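Local coordinates for putative secreted cellulose binding protein (Streptomyces coelicolor, PDB 4OY7) that cleaves the glycosidic bonds of cellulose oxidatively at a copper centre, as the lytic polysaccharide monooxygenase domain of a longer secreted protein, at residues G40-A43 and L44-F48; L68-A71 and G72-S75; Y82-R86 and S87-R91; W176-D180 and S181-F185. One frame throughout, in Å; residues are numbered along the deposited sequence.

Contact 1: residues G40-A43 and L44-F48; sequences GATA and LYNWF
The carbonyl oxygen of Thr42 is gripped twice by Asn46. The backbone N of Asn46 lies 3.0 Å from Thr42 O, and Asn46 ND2 is also 3.0 Å from Thr42 O; the two donors reach the oxygen from opposite faces of its plane. With Asn46 CG beside its own backbone N (chi1 -67°), the side-chain amide folds back along the chain, and Thr42 O lies close to the plane of that amide. The methyl CG2 of Thr42 runs alongside, 3.6 Å from Asn46 ND2. One position earlier, Tyr45 N bonds to Ala41 O at 3.1 Å, and the ring of Tyr45 runs back beside this turn: its CE2 rests 3.9 Å from Ala41 CB, while Thr42 CA sits at the ring edge. The small methyl of Ala41 lets the ring come close.

These bonds belong to the short helix 42-45, in the helical L2 region that follows the first strand, 4-6, of this AA10 domain. Asn46 is the first residue to leave helical angles, and its amide adds a second bond to Thr42 O where the helix ends. Ahead of the helix, Gly40 takes a positive phi at which a CB would jam against the preceding carbonyl oxygen. Further out, Tyr45 OH is bound to Gly23 O, Leu44 packs on helix 10-18, and Phe48 stacks on Trp107. The copper lies about 10 Å from the side chain of Asn46.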
# COMPACT_ATOMS: atom_id res chain seq x y z
N GLY A 40 -7.86 0.35 15.54
CA GLY A 40 -8.83 -0.73 15.72
C GLY A 40 -8.77 -1.87 14.74
O GLY A 40 -8.21 -1.75 13.64
N ALA A 41 -9.39 -2.98 15.13
CA ALA A 41 -9.38 -4.24 14.38
C ALA A 41 -10.10 -4.12 13.03
O ALA A 41 -9.78 -4.87 12.09
CB ALA A 41 -10.02 -5.34 15.22
N THR A 42 -11.08 -3.22 12.96
CA THR A 42 -11.88 -3.01 11.75
C THR A 42 -10.99 -2.75 10.52
O THR A 42 -11.30 -3.19 9.41
CB THR A 42 -12.87 -1.86 11.96
OG1 THR A 42 -13.75 -2.19 13.04
CG2 THR A 42 -13.70 -1.56 10.69
N ALA A 43 -9.91 -2.00 10.72
CA ALA A 43 -8.93 -1.74 9.66
C ALA A 43 -8.33 -3.00 9.07
O ALA A 43 -8.08 -3.05 7.87
CB ALA A 43 -7.82 -0.83 10.16
N LEU A 44 -8.00 -3.98 9.90
CA LEU A 44 -7.43 -5.24 9.42
C LEU A 44 -8.45 -6.19 8.81
O LEU A 44 -8.13 -6.94 7.88
CB LEU A 44 -6.64 -5.93 10.54
CG LEU A 44 -5.49 -5.09 11.08
CD1 LEU A 44 -4.75 -5.86 12.16
CD2 LEU A 44 -4.55 -4.68 9.96
N TYR A 45 -9.69 -6.20 9.32
CA TYR A 45 -10.72 -6.98 8.67
C TYR A 45 -11.02 -6.39 7.30
O TYR A 45 -11.39 -7.11 6.38
CB TYR A 45 -11.99 -7.04 9.50
CG TYR A 45 -11.83 -7.83 10.77
CD1 TYR A 45 -11.43 -9.17 10.75
CD2 TYR A 45 -12.10 -7.26 12.00
CE1 TYR A 45 -11.33 -9.91 11.93
CE2 TYR A 45 -11.97 -7.97 13.18
CZ TYR A 45 -11.60 -9.29 13.14
OH TYR A 45 -11.47 -9.98 14.34
N ASN A 46 -10.85 -5.07 7.18
CA ASN A 46 -11.08 -4.35 5.91
C ASN A 46 -9.80 -3.77 5.34
O ASN A 46 -9.79 -2.68 4.84
CB ASN A 46 -12.07 -3.21 6.15
CG ASN A 46 -13.46 -3.72 6.48
OD1 ASN A 46 -14.21 -4.15 5.59
ND2 ASN A 46 -13.81 -3.65 7.75
N TRP A 47 -8.73 -4.55 5.40
CA TRP A 47 -7.41 -4.11 4.95
C TRP A 47 -7.32 -3.57 3.51
O TRP A 47 -6.45 -2.75 3.20
CB TRP A 47 -6.44 -5.28 5.13
CG TRP A 47 -6.79 -6.54 4.38
CD1 TRP A 47 -7.52 -7.60 4.83
CD2 TRP A 47 -6.42 -6.87 3.02
NE1 TRP A 47 -7.62 -8.56 3.86
CE2 TRP A 47 -6.95 -8.14 2.75
CE3 TRP A 47 -5.71 -6.20 2.01
CZ2 TRP A 47 -6.78 -8.76 1.51
CZ3 TRP A 47 -5.52 -6.84 0.80
CH2 TRP A 47 -6.07 -8.10 0.56
N PHE A 48 -8.28 -3.99 2.69
CA PHE A 48 -8.39 -3.62 1.28
C PHE A 48 -9.16 -2.32 1.03
O PHE A 48 -9.24 -1.87 -0.11
CB PHE A 48 -9.08 -4.77 0.54
CG PHE A 48 -10.27 -5.34 1.30
CD1 PHE A 48 -11.43 -4.59 1.46
CD2 PHE A 48 -10.20 -6.60 1.90
CE1 PHE A 48 -12.51 -5.08 2.18
CE2 PHE A 48 -11.28 -7.09 2.60
CZ PHE A 48 -12.43 -6.33 2.75

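Contact 2: residues L68-A71 and G72-S75; sequences LCSA and GDRS
A tight left-handed turn brings Ser70 back to Asp73, with Ala71, Gly72 and Asp73 all at positive phi. Its first step is closed by Asp73 N, whose bond to Ser70 O is 3.0 Å long but bent and weak; the next is closed by Arg74 N on Ala71 O at 3.2 Å, the donor standing well above the carbonyl plane. Glycine suits the middle of this path, because a CB on Gly72 would clash with Ala71 O.

The side chains repeat the closure. Ser70 OG, held between its backbone N and carbonyl carbon (chi1 64°), lies 2.7 Å from Asp73 OD1, to which it can donate, and meets the carboxylate from above its plane, 69° out of it. Serine's short arm puts the hydroxyl right at the carboxylate. Asn83 ND2 donates to Ser70 OG, while Asp73 OD1 and Thr67 O both lie within reach of its single proton, a small buried polar cluster. The turn lies in the long loop between strands 51-52 and 92-94, and the neighbouring Cys69 ties that loop to strand 184-193 through its disulfide with Cys188.

Water fills in beyond the direct bonds. One water can donate to Ser70 O at 2.9 Å and accepts from Ser75 N at 3.0 Å, bridging the turn to the residue that follows Arg74. Another donates to Ala71 O and accepts at 2.8 Å from Arg74 NH1, in the plane of the guanidinium. The extended arginine chain carries that group away from the turn to Tyr62, whose carbonyl oxygen binds Arg74 NH1 and whose ring makes a cation-pi contact.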
# COMPACT_ATOMS: atom_id res chain seq x y z
N LEU A 68 -1.22 9.93 2.97
CA LEU A 68 -1.41 9.12 1.76
C LEU A 68 -1.85 7.70 2.11
O LEU A 68 -2.69 7.10 1.42
CB LEU A 68 -0.16 9.07 0.86
CG LEU A 68 -0.02 10.24 -0.13
CD1 LEU A 68 0.13 11.54 0.65
CD2 LEU A 68 1.18 10.08 -1.06
N CYS A 69 -1.27 7.14 3.17
CA CYS A 69 -1.48 5.72 3.48
C CYS A 69 -2.85 5.40 4.06
O CYS A 69 -3.20 4.22 4.20
CB CYS A 69 -0.38 5.17 4.40
SG CYS A 69 1.30 5.52 3.80
N SER A 70 -3.61 6.44 4.37
CA SER A 70 -4.99 6.30 4.82
C SER A 70 -5.96 6.98 3.87
O SER A 70 -7.09 7.31 4.28
CB SER A 70 -5.17 6.89 6.23
OG SER A 70 -4.94 8.30 6.24
N ALA A 71 -5.55 7.22 2.62
CA ALA A 71 -6.44 7.89 1.64
C ALA A 71 -6.91 9.24 2.15
O ALA A 71 -8.09 9.63 1.98
CB ALA A 71 -7.62 7.01 1.31
N GLY A 72 -6.02 10.00 2.76
CA GLY A 72 -6.37 11.34 3.25
C GLY A 72 -7.32 11.35 4.42
O GLY A 72 -7.90 12.40 4.76
N ASP A 73 -7.42 10.21 5.10
CA ASP A 73 -8.39 10.00 6.19
C ASP A 73 -9.83 10.22 5.76
O ASP A 73 -10.68 10.63 6.55
CB ASP A 73 -8.00 10.84 7.43
CG ASP A 73 -6.69 10.38 8.03
OD1 ASP A 73 -6.51 9.15 8.24
OD2 ASP A 73 -5.82 11.22 8.25
N ARG A 74 -10.10 9.91 4.49
CA ARG A 74 -11.44 10.07 3.92
C ARG A 74 -12.19 8.76 3.68
O ARG A 74 -13.28 8.79 3.12
CB ARG A 74 -11.36 10.89 2.63
CG ARG A 74 -10.91 12.32 2.84
CD ARG A 74 -11.11 13.12 1.57
NE ARG A 74 -10.77 14.53 1.74
CZ ARG A 74 -9.62 15.13 1.40
NH1 ARG A 74 -8.58 14.49 0.83
NH2 ARG A 74 -9.52 16.44 1.61
N SER A 75 -11.64 7.62 4.10
CA SER A 75 -12.31 6.32 3.87
C SER A 75 -13.44 6.12 4.87
O SER A 75 -13.58 6.90 5.82
CB SER A 75 -11.31 5.16 3.97
OG SER A 75 -11.23 4.68 5.29
O HOH W 1 -9.37 6.58 5.85
O HOH W 2 -8.15 11.83 0.25

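Contact 3: residues Y82-R86 and S87-R91; sequences YNAAR and SDWPR
A bend at chi3 (71°) turns the guanidinium of Arg86 back toward Asp88, whose CG stands between its own backbone N and carbonyl carbon (chi1 59°), a rotation that turns the carboxylate to the guanidinium. The two flat groups come to lie nearly coplanar. Arg86 grips side-on: NE meets Asp88 OD1 at 2.8 Å and NH2 meets Asp88 OD2 at 2.8 Å, both nearly straight and each using the syn lone pair of its oxygen. An arginine suits the site because NE and an NH together match the spacing of the two carboxylate oxygens, and this fixes the rotation of both groups.

Trp89 makes the second connection. Its indole NE1 points almost straight at Ala84 O, 3.0 Å away and in the ring plane, so the polar edge of a buried side chain is satisfied by backbone. Ala84 O also takes a weak bond from Arg86 N, closing an inverse gamma turn centred on Ala85. Along the same edge of the indole, CD1 approaches Arg86 O at 3.3 Å. At the far end of the ring, CH2 touches Tyr82 CD1 at 3.6 Å, the two aromatic side chains crossing at about a right angle with ring planes 34° apart. A water can donate to Arg86 O and accepts from Arg91 NH1, linking the middle of the bend to its last residue.

Arg10 makes a cation-pi contact with Trp89, which also rests on Cys14. The bend is an irregular part of the L2 region of this AA10 domain, folded against helices 10-18 and 30-39 and leading into strand 92-94, away from the copper site.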
# COMPACT_ATOMS: atom_id res chain seq x y z
N TYR A 82 -1.89 3.95 10.14
CA TYR A 82 -1.07 3.38 9.08
C TYR A 82 -0.25 4.48 8.40
O TYR A 82 0.59 4.18 7.58
CB TYR A 82 -1.94 2.52 8.11
CG TYR A 82 -2.55 1.38 8.89
CD1 TYR A 82 -1.87 0.19 9.07
CD2 TYR A 82 -3.77 1.53 9.54
CE1 TYR A 82 -2.39 -0.83 9.83
CE2 TYR A 82 -4.30 0.51 10.31
CZ TYR A 82 -3.60 -0.68 10.46
OH TYR A 82 -4.07 -1.70 11.26
N ASN A 83 -0.47 5.74 8.76
CA ASN A 83 0.48 6.81 8.44
C ASN A 83 1.68 6.98 9.40
O ASN A 83 2.58 7.76 9.08
CB ASN A 83 -0.24 8.18 8.32
CG ASN A 83 -1.21 8.20 7.18
OD1 ASN A 83 -0.84 7.92 6.01
ND2 ASN A 83 -2.46 8.50 7.48
N ALA A 84 1.70 6.28 10.54
CA ALA A 84 2.76 6.48 11.54
C ALA A 84 4.14 6.39 10.90
O ALA A 84 4.47 5.43 10.21
CB ALA A 84 2.62 5.46 12.66
N ALA A 85 4.93 7.43 11.13
CA ALA A 85 6.26 7.54 10.54
C ALA A 85 7.26 6.78 11.43
O ALA A 85 7.97 7.38 12.29
CB ALA A 85 6.65 9.01 10.40
N ARG A 86 7.27 5.47 11.23
CA ARG A 86 8.06 4.52 12.02
C ARG A 86 8.89 3.66 11.09
O ARG A 86 8.50 3.41 9.95
CB ARG A 86 7.11 3.58 12.77
CG ARG A 86 6.28 4.20 13.84
CD ARG A 86 5.26 3.23 14.39
NE ARG A 86 5.94 2.22 15.19
CZ ARG A 86 5.65 1.93 16.45
NH1 ARG A 86 4.68 2.56 17.10
NH2 ARG A 86 6.34 0.98 17.06
N SER A 87 10.03 3.20 11.59
CA SER A 87 10.91 2.34 10.79
C SER A 87 10.75 0.85 11.08
O SER A 87 11.46 0.03 10.49
CB SER A 87 12.35 2.75 11.05
OG SER A 87 12.74 2.49 12.38
N ASP A 88 9.82 0.50 11.96
CA ASP A 88 9.67 -0.88 12.43
C ASP A 88 8.44 -1.60 11.83
O ASP A 88 8.13 -2.71 12.27
CB ASP A 88 9.73 -0.99 13.97
CG ASP A 88 8.65 -0.18 14.69
OD1 ASP A 88 7.96 0.65 14.04
OD2 ASP A 88 8.44 -0.44 15.90
N TRP A 89 7.79 -1.03 10.83
CA TRP A 89 6.72 -1.71 10.12
C TRP A 89 7.29 -2.97 9.44
O TRP A 89 8.50 -3.04 9.19
CB TRP A 89 6.13 -0.82 9.03
CG TRP A 89 5.30 0.34 9.47
CD1 TRP A 89 5.68 1.65 9.56
CD2 TRP A 89 3.91 0.31 9.82
NE1 TRP A 89 4.63 2.43 9.95
CE2 TRP A 89 3.53 1.63 10.15
CE3 TRP A 89 2.96 -0.70 9.94
CZ2 TRP A 89 2.22 1.98 10.52
CZ3 TRP A 89 1.68 -0.37 10.32
CH2 TRP A 89 1.31 0.97 10.65
N PRO A 90 6.44 -3.97 9.17
CA PRO A 90 6.90 -5.08 8.37
C PRO A 90 7.35 -4.60 7.01
O PRO A 90 6.80 -3.64 6.52
CB PRO A 90 5.65 -5.96 8.22
CG PRO A 90 4.75 -5.55 9.32
CD PRO A 90 5.02 -4.10 9.53
N ARG A 91 8.31 -5.26 6.39
CA ARG A 91 8.77 -4.79 5.10
C ARG A 91 9.19 -5.94 4.20
O ARG A 91 9.52 -7.03 4.66
CB ARG A 91 9.93 -3.80 5.23
CG ARG A 91 11.27 -4.35 5.72
CD ARG A 91 12.28 -3.24 6.07
NE ARG A 91 11.69 -2.36 7.07
CZ ARG A 91 11.17 -1.15 6.82
NH1 ARG A 91 10.54 -0.52 7.80
NH2 ARG A 91 11.26 -0.57 5.63
O HOH W 3 8.77 1.46 7.99

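Contact 4: residues W176-D180 and S181-F185; sequences WVRSD and SQENF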
# COMPACT_ATOMS: atom_id res chain seq x y z
N TRP A 176 -4.69 3.65 -7.03
CA TRP A 176 -5.51 2.94 -7.97
C TRP A 176 -6.62 3.88 -8.38
O TRP A 176 -7.50 4.20 -7.58
CB TRP A 176 -6.11 1.69 -7.31
CG TRP A 176 -6.87 0.79 -8.23
CD1 TRP A 176 -6.91 0.81 -9.61
CD2 TRP A 176 -7.70 -0.32 -7.83
NE1 TRP A 176 -7.71 -0.20 -10.07
CE2 TRP A 176 -8.21 -0.90 -9.00
CE3 TRP A 176 -8.05 -0.87 -6.58
CZ2 TRP A 176 -9.05 -2.01 -8.97
CZ3 TRP A 176 -8.88 -1.93 -6.55
CH2 TRP A 176 -9.36 -2.52 -7.74
N VAL A 177 -6.56 4.31 -9.63
CA VAL A 177 -7.45 5.33 -10.16
C VAL A 177 -8.46 4.67 -11.08
O VAL A 177 -8.15 4.25 -12.20
CB VAL A 177 -6.64 6.42 -10.88
CG1 VAL A 177 -7.56 7.52 -11.41
CG2 VAL A 177 -5.59 6.94 -9.91
N ARG A 178 -9.68 4.51 -10.57
CA ARG A 178 -10.74 3.93 -11.37
C ARG A 178 -11.05 4.80 -12.57
O ARG A 178 -10.99 6.02 -12.48
CB ARG A 178 -12.02 3.72 -10.53
CG ARG A 178 -11.89 2.58 -9.52
CD ARG A 178 -13.16 2.42 -8.67
NE ARG A 178 -14.32 2.05 -9.48
CZ ARG A 178 -15.54 1.85 -8.98
NH1 ARG A 178 -15.79 1.98 -7.68
NH2 ARG A 178 -16.55 1.56 -9.79
N SER A 179 -11.32 4.16 -13.68
CA SER A 179 -11.75 4.89 -14.89
C SER A 179 -13.26 5.08 -14.94
O SER A 179 -13.74 5.82 -15.80
CB SER A 179 -11.25 4.18 -16.14
OG SER A 179 -11.75 2.87 -16.16
N ASP A 180 -14.00 4.45 -14.03
CA ASP A 180 -15.46 4.47 -14.05
C ASP A 180 -16.08 5.03 -12.79
O ASP A 180 -17.24 4.81 -12.52
CB ASP A 180 -15.96 3.04 -14.24
CG ASP A 180 -15.64 2.14 -13.04
OD1 ASP A 180 -14.69 2.41 -12.27
OD2 ASP A 180 -16.35 1.11 -12.87
N SER A 181 -15.30 5.78 -12.02
CA SER A 181 -15.72 6.23 -10.70
C SER A 181 -14.70 7.21 -10.19
O SER A 181 -13.54 7.19 -10.63
CB SER A 181 -15.76 5.06 -9.71
OG SER A 181 -16.20 5.50 -8.44
N GLN A 182 -15.15 8.09 -9.30
CA GLN A 182 -14.26 9.00 -8.57
C GLN A 182 -13.53 8.28 -7.42
O GLN A 182 -12.57 8.79 -6.89
CB GLN A 182 -15.03 10.21 -8.06
CG GLN A 182 -15.59 11.07 -9.18
CD GLN A 182 -14.49 11.79 -9.95
OE1 GLN A 182 -13.84 12.69 -9.43
NE2 GLN A 182 -14.26 11.37 -11.16
N GLU A 183 -13.99 7.08 -7.07
CA GLU A 183 -13.35 6.31 -6.00
C GLU A 183 -11.96 5.85 -6.42
O GLU A 183 -11.78 5.33 -7.53
CB GLU A 183 -14.21 5.12 -5.62
CG GLU A 183 -13.68 4.31 -4.44
CD GLU A 183 -14.53 3.08 -4.21
OE1 GLU A 183 -14.57 2.24 -5.12
OE2 GLU A 183 -15.18 2.98 -3.15
N ASN A 184 -10.98 6.09 -5.55
CA ASN A 184 -9.62 5.63 -5.74
C ASN A 184 -9.15 4.90 -4.46
O ASN A 184 -9.64 5.19 -3.36
CB ASN A 184 -8.67 6.84 -5.92
CG ASN A 184 -8.84 7.62 -7.23
OD1 ASN A 184 -8.09 8.60 -7.40
ND2 ASN A 184 -9.74 7.23 -8.15
N PHE A 185 -8.15 4.04 -4.60
CA PHE A 185 -7.52 3.30 -3.48
C PHE A 185 -6.07 3.74 -3.27
O PHE A 185 -5.40 4.16 -4.20
CB PHE A 185 -7.64 1.80 -3.75
CG PHE A 185 -9.07 1.34 -3.75
CD1 PHE A 185 -9.89 1.52 -4.85
CD2 PHE A 185 -9.61 0.88 -2.57
CE1 PHE A 185 -11.23 1.15 -4.78
CE2 PHE A 185 -10.93 0.52 -2.50
CZ PHE A 185 -11.74 0.67 -3.59
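The indole of Trp176 reaches over one face of the Phe185 ring with CZ3, while its CE3 comes within 3.5 Å of Phe185 CD1; the ring planes stand 41° apart. The two residues are an antiparallel hydrogen-bonded pair near the end of the beta hairpin of strands 168-178 and 184-193, Trp176 N bonding to Phe185 O at 3.0 Å and Phe185 N to Trp176 O at 3.1 Å. Flat, broad side chains fit here: Trp176 stacks on Phe114, and the nearest atom of the Phe185 side chain is about 3 Å from the copper that His1 and His110 bind in the histidine brace.

At the hairpin tip Arg178, Asp180 and Glu183 form one salt-bridge network. NE and NH2 of Arg178 hold Asp180 side-on, and NH1 reaches Glu183 OE1 at 2.8 Å, above the carboxylate plane. Glu183 has CG anti to its backbone N (chi1 -176°) and an extended chain, which carries the acid to Arg178; it is itself a copper-binding residue, though not bound to metal here. Serine, with its small CB, suits a place close against the guanidinium face: Ser181 OG accepts from Glu183 N in an ST turn, and its CB lies 3.2 Å above the centre of the Arg178 guanidinium plane.

From the N terminus the four contacts follow in series, none nested in or crossing another, and each closes a turn of its own. Contact 1 closes the helical turn after helix 30-39. Contacts 2 and 3 both lie in the long loop between strands 51-52 and 92-94, and meet through Ser70 and Asn83, and where Cys69 packs on Tyr82 O. Contact 3 also reaches contact 1, the ring of Tyr82 packing on Leu44 and Ala43. Contact 4 closes the hairpin of strands 168-178 and 184-193, beside the copper; it touches contact 1 through Phe48 O and Phe185, but lies across the chain's centre from contact 3, their centres about 26 Å apart.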